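Local coordinates for putative metal binding protein RUMGNA_00854 (Ruminococcus gnavus, PDB 3U7Z) that binds calcium ions and belongs to a family of unknown function, with a compact beta-grasp domain that may serve in ligand binding or transport, at residues F25-D28 / E34-E37; V11-G16 / Q67-T72; E59-S64 / L95-G100. All blocks are in the same frame, centred on the assembly; numbering follows the deposited sequence. Where two conformers were deposited one is given.

Interaction 1: F25-D28 / E34-E37; sequences FDTD and EVLE. With CA (calcium ion), chain D.
Over one face of the Phe25 ring sits the CG1 methyl of Val35, at 3.6 Å from the ring centroid and only 19° off the ring normal, a CH-pi contact. The methyl is displaced toward the root of the ring, and its nearest atom there is Phe25 CG, at 3.4 Å. Farther round the rim, Phe25 CE1 approaches the backbone oxygen Val35 O at 3.7 Å, while Ile9 and Val11 of the adjoining strand 7-14 also touch the phenyl group. The arrangement belongs to a beta-grasp fold, in which helix 32-38 packs across the mixed sheet; here the chain turns from edge strand 20-27 into the helix within a few residues, folding the helix back on that strand. Val35 uses both of its branches. CG1 stands anti to the backbone N (chi1 -178°) and faces the phenyl ring, which sends CG2 to Thr27, where it lies 3.8 Å from OG1 and 3.9 Å from Thr27 CG2. Thr27 OG1 has its polar partner in the backbone N of Ala29, so toward Val35 it makes only van der Waals contact. An alanine in place of Phe25 would leave Val35 CG1 without its aromatic face and would probably open a gap between strand and helix. At the end of segment 34-37, Glu37 binds calcium bidentately, OE1 and OE2 each 2.5 Å from the ion, and Asn40, Val42 and Asp43 supply the remaining protein ligands. The contact is thus apolar, with the polar end of Thr27 turned to Ala29 and Glu37 spent on the calcium.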
loop_
_atom_site.group_PDB
_atom_site.type_symbol
_atom_site.label_atom_id
_atom_site.label_comp_id
_atom_site.label_asym_id
_atom_site.label_seq_id
_atom_site.Cartn_x
_atom_site.Cartn_y
_atom_site.Cartn_z
ATOM N N PHE A 25 -10.977 -1.368 -5.674
ATOM C CA PHE A 25 -11.784 -0.540 -4.808
ATOM C C PHE A 25 -12.587 0.498 -5.587
ATOM O O PHE A 25 -12.114 1.117 -6.523
ATOM C CB PHE A 25 -10.891 0.184 -3.836
ATOM C CG PHE A 25 -10.158 -0.713 -2.912
ATOM C CD1 PHE A 25 -10.714 -1.083 -1.692
ATOM C CD2 PHE A 25 -8.866 -1.130 -3.198
ATOM C CE1 PHE A 25 -10.014 -1.921 -0.803
ATOM C CE2 PHE A 25 -8.149 -1.960 -2.294
ATOM C CZ PHE A 25 -8.713 -2.344 -1.129
ATOM N N ASP A 26 -13.833 0.659 -5.171
ATOM C CA ASP A 26 -14.664 1.746 -5.637
ATOM C C ASP A 26 -14.861 2.648 -4.414
ATOM O O ASP A 26 -15.535 2.278 -3.478
ATOM C CB ASP A 26 -15.980 1.171 -6.180
ATOM C CG ASP A 26 -15.753 0.074 -7.249
ATOM O OD1 ASP A 26 -15.245 0.385 -8.341
ATOM O OD2 ASP A 26 -16.049 -1.112 -6.974
ATOM N N THR A 27 -14.259 3.830 -4.420
ATOM C CA THR A 27 -14.024 4.567 -3.174
ATOM C C THR A 27 -14.209 6.058 -3.367
ATOM O O THR A 27 -13.895 6.570 -4.401
ATOM C CB THR A 27 -12.582 4.249 -2.622
ATOM O OG1 THR A 27 -12.325 5.022 -1.455
ATOM C CG2 THR A 27 -11.501 4.579 -3.670
ATOM N N ASP A 28 -14.681 6.737 -2.321
ATOM C CA ASP A 28 -14.718 8.214 -2.283
ATOM C C ASP A 28 -13.603 8.770 -1.406
ATOM O O ASP A 28 -13.565 9.972 -1.114
ATOM C CB ASP A 28 -16.097 8.750 -1.837
ATOM C CG ASP A 28 -16.824 7.803 -0.887
ATOM O OD1 ASP A 28 -16.236 7.474 0.169
ATOM O OD2 ASP A 28 -17.953 7.349 -1.219
ATOM N N GLU A 34 -6.698 5.405 3.674
ATOM C CA GLU A 34 -8.111 5.236 3.990
ATOM C C GLU A 34 -8.678 4.066 3.170
ATOM O O GLU A 34 -9.442 3.214 3.691
ATOM C CB GLU A 34 -8.880 6.558 3.714
ATOM C CG GLU A 34 -10.387 6.449 3.860
ATOM C CD GLU A 34 -11.133 7.732 3.475
ATOM O OE1 GLU A 34 -10.490 8.763 3.180
ATOM O OE2 GLU A 34 -12.389 7.693 3.461
ATOM N N VAL A 35 -8.269 3.989 1.913
ATOM C CA VAL A 35 -8.706 2.913 1.060
ATOM C C VAL A 35 -8.213 1.567 1.575
ATOM O O VAL A 35 -8.984 0.616 1.695
ATOM C CB VAL A 35 -8.234 3.084 -0.406
ATOM C CG1 VAL A 35 -8.800 1.938 -1.217
ATOM C CG2 VAL A 35 -8.592 4.468 -1.020
ATOM N N LEU A 36 -6.928 1.521 1.909
ATOM C CA LEU A 36 -6.324 0.251 2.351
ATOM C C LEU A 36 -6.976 -0.227 3.638
ATOM O O LEU A 36 -7.306 -1.439 3.819
ATOM C CB LEU A 36 -4.846 0.465 2.541
ATOM C CG LEU A 36 -4.012 0.849 1.312
ATOM C CD1 LEU A 36 -2.543 1.214 1.634
ATOM C CD2 LEU A 36 -4.090 -0.255 0.281
ATOM N N GLU A 37 -7.236 0.725 4.542
ATOM C CA GLU A 37 -7.789 0.359 5.854
ATOM C C GLU A 37 -9.286 0.103 5.830
ATOM O O GLU A 37 -9.776 -0.548 6.734
ATOM C CB GLU A 37 -7.424 1.349 6.972
ATOM C CG GLU A 37 -5.983 1.159 7.426
ATOM C CD GLU A 37 -5.743 -0.100 8.269
ATOM O OE1 GLU A 37 -6.568 -1.054 8.277
ATOM O OE2 GLU A 37 -4.707 -0.149 8.965
HETATM CA CA CA D . -5.251 -2.424 9.921
#

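Interaction 2: V11-G16 / Q67-T72; sequences VTVIHG and QWWCIT
With CG set anti to the carbonyl carbon (chi1 -72°) and the indole turned by chi2 of 104°, Trp69 carries the far end of its six-membered ring to Val13 and His15. In this beta-grasp sheet, strands 7-14 and 67-73 lie on the two flanks of strand 92-99, which separates their backbones: the CA atoms of Val13 and Ile71 are 9.6 Å apart. The long indole therefore bridges a strand's width, and no hydrogen bond joins the segments. Val13 places CG1 anti to its backbone nitrogen and brings that methyl obliquely to the indole, 4.0 Å from Trp69 CZ3. The same methyl also lies over one face of the His15 ring, 3.5 Å above its plane, so this one methyl is shared between the imidazole and the indole. His15 is held on both nitrogens, ND1 by Glu59 and NE2 by Asp57; that double grip probably fixes the rotation of the imidazole. Its ND1 approaches the indole at the edge, near the indole plane, 4.1 Å from Trp69 CH2. Nearest of all in this contact, the carbonyl oxygen of Ile14 lies 3.7 Å from Trp69 CZ3.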
loop_
_atom_site.group_PDB
_atom_site.type_symbol
_atom_site.label_atom_id
_atom_site.label_comp_id
_atom_site.label_asym_id
_atom_site.label_seq_id
_atom_site.Cartn_x
_atom_site.Cartn_y
_atom_site.Cartn_z
ATOM N N VAL A 11 -5.333 -2.003 -6.262
ATOM C CA VAL A 11 -4.156 -2.148 -5.425
ATOM C C VAL A 11 -3.695 -3.575 -5.615
ATOM O O VAL A 11 -4.442 -4.513 -5.336
ATOM C CB VAL A 11 -4.471 -1.887 -3.978
ATOM C CG1 VAL A 11 -3.212 -2.096 -3.119
ATOM C CG2 VAL A 11 -5.057 -0.478 -3.800
ATOM N N THR A 12 -2.460 -3.751 -6.074
ATOM C CA THR A 12 -1.875 -5.072 -6.226
ATOM C C THR A 12 -0.816 -5.271 -5.166
ATOM O O THR A 12 0.022 -4.403 -4.957
ATOM C CB THR A 12 -1.266 -5.251 -7.610
ATOM O OG1 THR A 12 -2.272 -5.045 -8.611
ATOM C CG2 THR A 12 -0.680 -6.625 -7.797
ATOM N N VAL A 13 -0.938 -6.358 -4.421
ATOM C CA VAL A 13 0.011 -6.741 -3.418
ATOM C C VAL A 13 0.959 -7.757 -3.995
ATOM O O VAL A 13 0.521 -8.801 -4.435
ATOM C CB VAL A 13 -0.666 -7.256 -2.163
ATOM C CG1 VAL A 13 0.334 -7.656 -1.120
ATOM C CG2 VAL A 13 -1.680 -6.224 -1.646
ATOM N N ILE A 14 2.238 -7.440 -3.983
ATOM C CA ILE A 14 3.287 -8.358 -4.459
ATOM C C ILE A 14 4.034 -8.876 -3.228
ATOM O O ILE A 14 4.803 -8.181 -2.562
ATOM C CB ILE A 14 4.214 -7.742 -5.511
ATOM C CG1 ILE A 14 3.421 -7.235 -6.724
ATOM C CG2 ILE A 14 5.185 -8.773 -6.045
ATOM C CD1 ILE A 14 2.974 -5.810 -6.630
ATOM N N HIS A 15 3.703 -10.103 -2.913
ATOM C CA HIS A 15 4.154 -10.773 -1.741
ATOM C C HIS A 15 5.634 -11.212 -1.866
ATOM O O HIS A 15 6.229 -11.222 -2.957
ATOM C CB HIS A 15 3.225 -11.969 -1.410
ATOM C CG HIS A 15 1.913 -11.565 -0.804
ATOM N ND1 HIS A 15 1.826 -11.111 0.494
ATOM C CD2 HIS A 15 0.667 -11.450 -1.334
ATOM C CE1 HIS A 15 0.557 -10.827 0.773
ATOM N NE2 HIS A 15 -0.169 -11.006 -0.329
ATOM N N GLY A 16 6.146 -11.675 -0.728
ATOM C CA GLY A 16 7.518 -12.160 -0.617
ATOM C C GLY A 16 7.832 -13.313 -1.541
ATOM O O GLY A 16 8.959 -13.379 -1.997
ATOM N N GLN A 67 13.443 -6.124 5.560
ATOM C CA GLN A 67 12.292 -6.142 4.666
ATOM C C GLN A 67 11.371 -4.983 4.982
ATOM O O GLN A 67 11.265 -4.564 6.134
ATOM C CB GLN A 67 11.520 -7.422 4.826
ATOM C CG GLN A 67 12.270 -8.634 4.455
ATOM C CD GLN A 67 11.518 -9.915 4.681
ATOM O OE1 GLN A 67 10.422 -9.948 5.238
ATOM N NE2 GLN A 67 12.147 -11.011 4.267
ATOM N N TRP A 68 10.711 -4.488 3.938
ATOM C CA TRP A 68 9.827 -3.365 4.079
ATOM C C TRP A 68 8.856 -3.337 2.922
ATOM O O TRP A 68 9.129 -3.777 1.810
ATOM C CB TRP A 68 10.609 -2.042 4.145
ATOM C CG TRP A 68 11.564 -1.799 3.014
ATOM C CD1 TRP A 68 12.788 -2.395 2.864
ATOM C CD2 TRP A 68 11.478 -0.839 1.998
ATOM N NE1 TRP A 68 13.423 -1.919 1.779
ATOM C CE2 TRP A 68 12.654 -0.941 1.219
ATOM C CE3 TRP A 68 10.488 0.051 1.596
ATOM C CZ2 TRP A 68 12.851 -0.181 0.099
ATOM C CZ3 TRP A 68 10.744 0.850 0.518
ATOM C CH2 TRP A 68 11.911 0.725 -0.220
ATOM N N TRP A 69 7.665 -2.810 3.190
ATOM C CA TRP A 69 6.617 -2.615 2.182
ATOM C C TRP A 69 6.813 -1.295 1.483
ATOM O O TRP A 69 7.005 -0.242 2.095
ATOM C CB TRP A 69 5.235 -2.668 2.818
ATOM C CG TRP A 69 4.870 -4.050 3.219
ATOM C CD1 TRP A 69 4.870 -4.591 4.520
ATOM C CD2 TRP A 69 4.440 -5.103 2.358
ATOM N NE1 TRP A 69 4.495 -5.897 4.459
ATOM C CE2 TRP A 69 4.239 -6.242 3.162
ATOM C CE3 TRP A 69 4.188 -5.178 0.999
ATOM C CZ2 TRP A 69 3.766 -7.435 2.624
ATOM C CZ3 TRP A 69 3.764 -6.364 0.456
ATOM C CH2 TRP A 69 3.554 -7.480 1.284
ATOM N N CYS A 70 6.761 -1.357 0.153
ATOM C CA CYS A 70 6.961 -0.211 -0.708
ATOM C C CYS A 70 5.737 0.094 -1.530
ATOM O O CYS A 70 5.171 -0.797 -2.127
ATOM C CB CYS A 70 8.133 -0.537 -1.646
ATOM S SG CYS A 70 8.293 0.740 -2.912
ATOM N N ILE A 71 5.356 1.352 -1.578
ATOM C CA ILE A 71 4.199 1.791 -2.363
ATOM C C ILE A 71 4.682 2.317 -3.708
ATOM O O ILE A 71 5.546 3.189 -3.753
ATOM C CB ILE A 71 3.415 2.952 -1.718
ATOM C CG1 ILE A 71 2.982 2.612 -0.287
ATOM C CG2 ILE A 71 2.147 3.338 -2.549
ATOM C CD1 ILE A 71 2.474 3.766 0.576
ATOM N N THR A 72 4.088 1.838 -4.809
ATOM C CA THR A 72 4.324 2.410 -6.138
ATOM C C THR A 72 2.979 2.651 -6.789
ATOM O O THR A 72 1.950 2.178 -6.318
ATOM C CB THR A 72 5.237 1.553 -7.008
ATOM O OG1 THR A 72 4.742 0.226 -7.045
ATOM C CG2 THR A 72 6.622 1.560 -6.481
#

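Interaction 3: E59-S64 / L95-G100; sequences ETADDS and LTLKEG
Leu97 is the hub of the apolar part, sending its two methyls to two different residues of segment 59-64. CD1 rests against the methyl of Ala61, with Ala61 CB at 3.7 Å, and comes within 4.0 Å of Ala61 CA. A chi1 of -167°, with CG anti to the backbone N, carries the branched end toward the short strand 59-60 of the smaller sheet, and chi2 (58°) then splits the methyls between Ala61 and Glu59. The contact thus joins the two sheets of the molecule, near the surface, and Trp69 of strand 67-73 also packs on Leu97.

The second kind of contact pairs a methyl with a carboxylate. Glu59, extended along its whole side chain, crosses Leu97 obliquely, and its OE2 lies 3.4 Å from Leu97 CD2, with Glu59 CD itself at 3.6 Å. This is a van der Waals contact, since the methyl offers no polar hydrogen. The other oxygen, Glu59 OE1, is hydrogen-bonded to His15 ND1 and accepts from Gly16 N.

Hydrogen bonds occur within segment 59-64 but not across the contact. Ser64 OG donates to Asp62 OD1 at 2.7 Å, reaching the syn side of the carboxylate, 22° out of its plane. A weak bond from Ser64 N to the same oxygen, at 3.0 Å, is bent to 126°. Together they tie Asp62 to the short 3-10 segment that follows, while Asp62 N is bonded to Gln67 OE1.

Leu97 therefore touches the small sheet by van der Waals contact, without a hydrogen bond across the segments. The carboxylate of Glu59 is probably held in place by the two bonds to its OE1, which keeps OE2 against Leu97 CD2.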
loop_
_atom_site.group_PDB
_atom_site.type_symbol
_atom_site.label_atom_id
_atom_site.label_comp_id
_atom_site.label_asym_id
_atom_site.label_seq_id
_atom_site.Cartn_x
_atom_site.Cartn_y
_atom_site.Cartn_z
ATOM N N GLU A 59 0.730 -10.597 5.315
ATOM C CA GLU A 59 2.153 -10.820 5.299
ATOM C C GLU A 59 2.895 -9.668 5.963
ATOM O O GLU A 59 2.772 -8.500 5.591
ATOM C CB GLU A 59 2.700 -10.999 3.855
ATOM C CG GLU A 59 4.191 -11.272 3.868
ATOM C CD GLU A 59 4.802 -11.651 2.546
ATOM O OE1 GLU A 59 4.283 -11.219 1.537
ATOM O OE2 GLU A 59 5.845 -12.363 2.493
ATOM N N THR A 60 3.661 -10.023 6.980
ATOM C CA THR A 60 4.365 -9.078 7.811
ATOM C C THR A 60 5.821 -9.048 7.371
ATOM O O THR A 60 6.483 -10.102 7.272
ATOM C CB THR A 60 4.274 -9.479 9.316
ATOM O OG1 THR A 60 2.891 -9.434 9.710
ATOM C CG2 THR A 60 5.074 -8.498 10.213
ATOM N N ALA A 61 6.336 -7.852 7.142
ATOM C CA ALA A 61 7.722 -7.636 6.811
ATOM C C ALA A 61 8.583 -8.026 8.016
ATOM O O ALA A 61 8.300 -7.582 9.159
ATOM C CB ALA A 61 7.985 -6.183 6.436
ATOM N N ASP A 62 9.695 -8.701 7.737
ATOM C CA ASP A 62 10.687 -9.061 8.765
ATOM C C ASP A 62 11.748 -7.968 8.813
ATOM O O ASP A 62 12.634 -7.913 7.974
ATOM C CB ASP A 62 11.303 -10.453 8.482
ATOM C CG ASP A 62 12.412 -10.838 9.477
ATOM O OD1 ASP A 62 12.655 -10.116 10.468
ATOM O OD2 ASP A 62 13.022 -11.900 9.258
ATOM N N ASP A 63 11.622 -7.114 9.827
ATOM C CA ASP A 63 12.516 -5.996 10.090
ATOM C C ASP A 63 13.971 -6.444 10.202
ATOM O O ASP A 63 14.911 -5.783 9.747
ATOM C CB ASP A 63 12.092 -5.362 11.420
ATOM C CG ASP A 63 12.738 -4.060 11.639
ATOM O OD1 ASP A 63 13.078 -3.443 10.603
ATOM O OD2 ASP A 63 12.940 -3.669 12.808
ATOM N N SER A 64 14.145 -7.588 10.847
ATOM C CA SER A 64 15.492 -8.121 11.069
ATOM C C SER A 64 16.218 -8.560 9.780
ATOM O O SER A 64 17.438 -8.744 9.792
ATOM C CB SER A 64 15.444 -9.278 12.073
ATOM O OG SER A 64 15.155 -10.478 11.415
ATOM N N LEU A 95 1.737 -2.537 -3.691
ATOM C CA LEU A 95 2.440 -2.668 -2.387
ATOM C C LEU A 95 3.351 -3.889 -2.550
ATOM O O LEU A 95 2.883 -5.004 -2.746
ATOM C CB LEU A 95 1.477 -2.878 -1.225
ATOM C CG LEU A 95 0.519 -1.733 -1.023
ATOM C CD1 LEU A 95 -0.616 -2.080 -0.094
ATOM C CD2 LEU A 95 1.185 -0.521 -0.568
ATOM N N THR A 96 4.667 -3.678 -2.503
ATOM C CA THR A 96 5.636 -4.711 -2.767
ATOM C C THR A 96 6.514 -4.912 -1.578
ATOM O O THR A 96 7.009 -3.975 -1.008
ATOM C CB THR A 96 6.543 -4.336 -3.954
ATOM O OG1 THR A 96 5.702 -4.071 -5.061
ATOM C CG2 THR A 96 7.505 -5.447 -4.328
ATOM N N LEU A 97 6.717 -6.172 -1.241
ATOM C CA LEU A 97 7.662 -6.519 -0.182
ATOM C C LEU A 97 9.073 -6.461 -0.736
ATOM O O LEU A 97 9.428 -7.280 -1.555
ATOM C CB LEU A 97 7.346 -7.848 0.470
ATOM C CG LEU A 97 8.083 -8.153 1.771
ATOM C CD1 LEU A 97 7.882 -7.163 2.866
ATOM C CD2 LEU A 97 7.746 -9.555 2.237
ATOM N N LYS A 98 9.880 -5.516 -0.218
ATOM C CA LYS A 98 11.232 -5.315 -0.652
ATOM C C LYS A 98 12.169 -5.748 0.466
ATOM O O LYS A 98 11.800 -5.865 1.609
ATOM C CB LYS A 98 11.468 -3.859 -1.047
ATOM C CG LYS A 98 10.751 -3.408 -2.283
ATOM C CD LYS A 98 11.142 -1.963 -2.709
ATOM C CE LYS A 98 10.372 -1.532 -3.958
ATOM N NZ LYS A 98 10.373 -0.053 -4.204
ATOM N N GLU A 99 13.434 -5.939 0.100
ATOM C CA GLU A 99 14.482 -6.323 1.032
ATOM C C GLU A 99 15.713 -5.454 0.765
ATOM O O GLU A 99 16.187 -5.369 -0.358
ATOM C CB GLU A 99 14.862 -7.805 0.900
ATOM C CG GLU A 99 13.710 -8.755 0.764
ATOM C CD GLU A 99 14.141 -10.184 0.987
ATOM O OE1 GLU A 99 14.837 -10.736 0.103
ATOM O OE2 GLU A 99 13.796 -10.734 2.054
ATOM N N GLY A 100 16.187 -4.784 1.790
ATOM C CA GLY A 100 17.387 -3.938 1.686
ATOM C C GLY A 100 17.168 -2.637 0.964
ATOM O O GLY A 100 16.056 -2.224 0.755
#

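Overall arrangement
From the N terminus, strand 7-14 opens interaction 2, whose loop of some fifty residues closes only when strand 67-73 arrives. Within that loop interaction 1 opens on strand 20-27 and closes shortly afterwards on helix 32-38, at the other side of the molecule. Interaction 3, in series with interaction 1, begins at 59-64, before interaction 2 has closed, and ends at 95-100 near the C terminus, so interactions 2 and 3 cross. Their centres lie about 8 Å apart; those of interactions 1 and 2 are about 17 Å apart. Phe25 and Leu36 nevertheless pack on Val11, and Leu36 also on Leu95, joining helix and main sheet; interaction 3 ties in the smaller sheet.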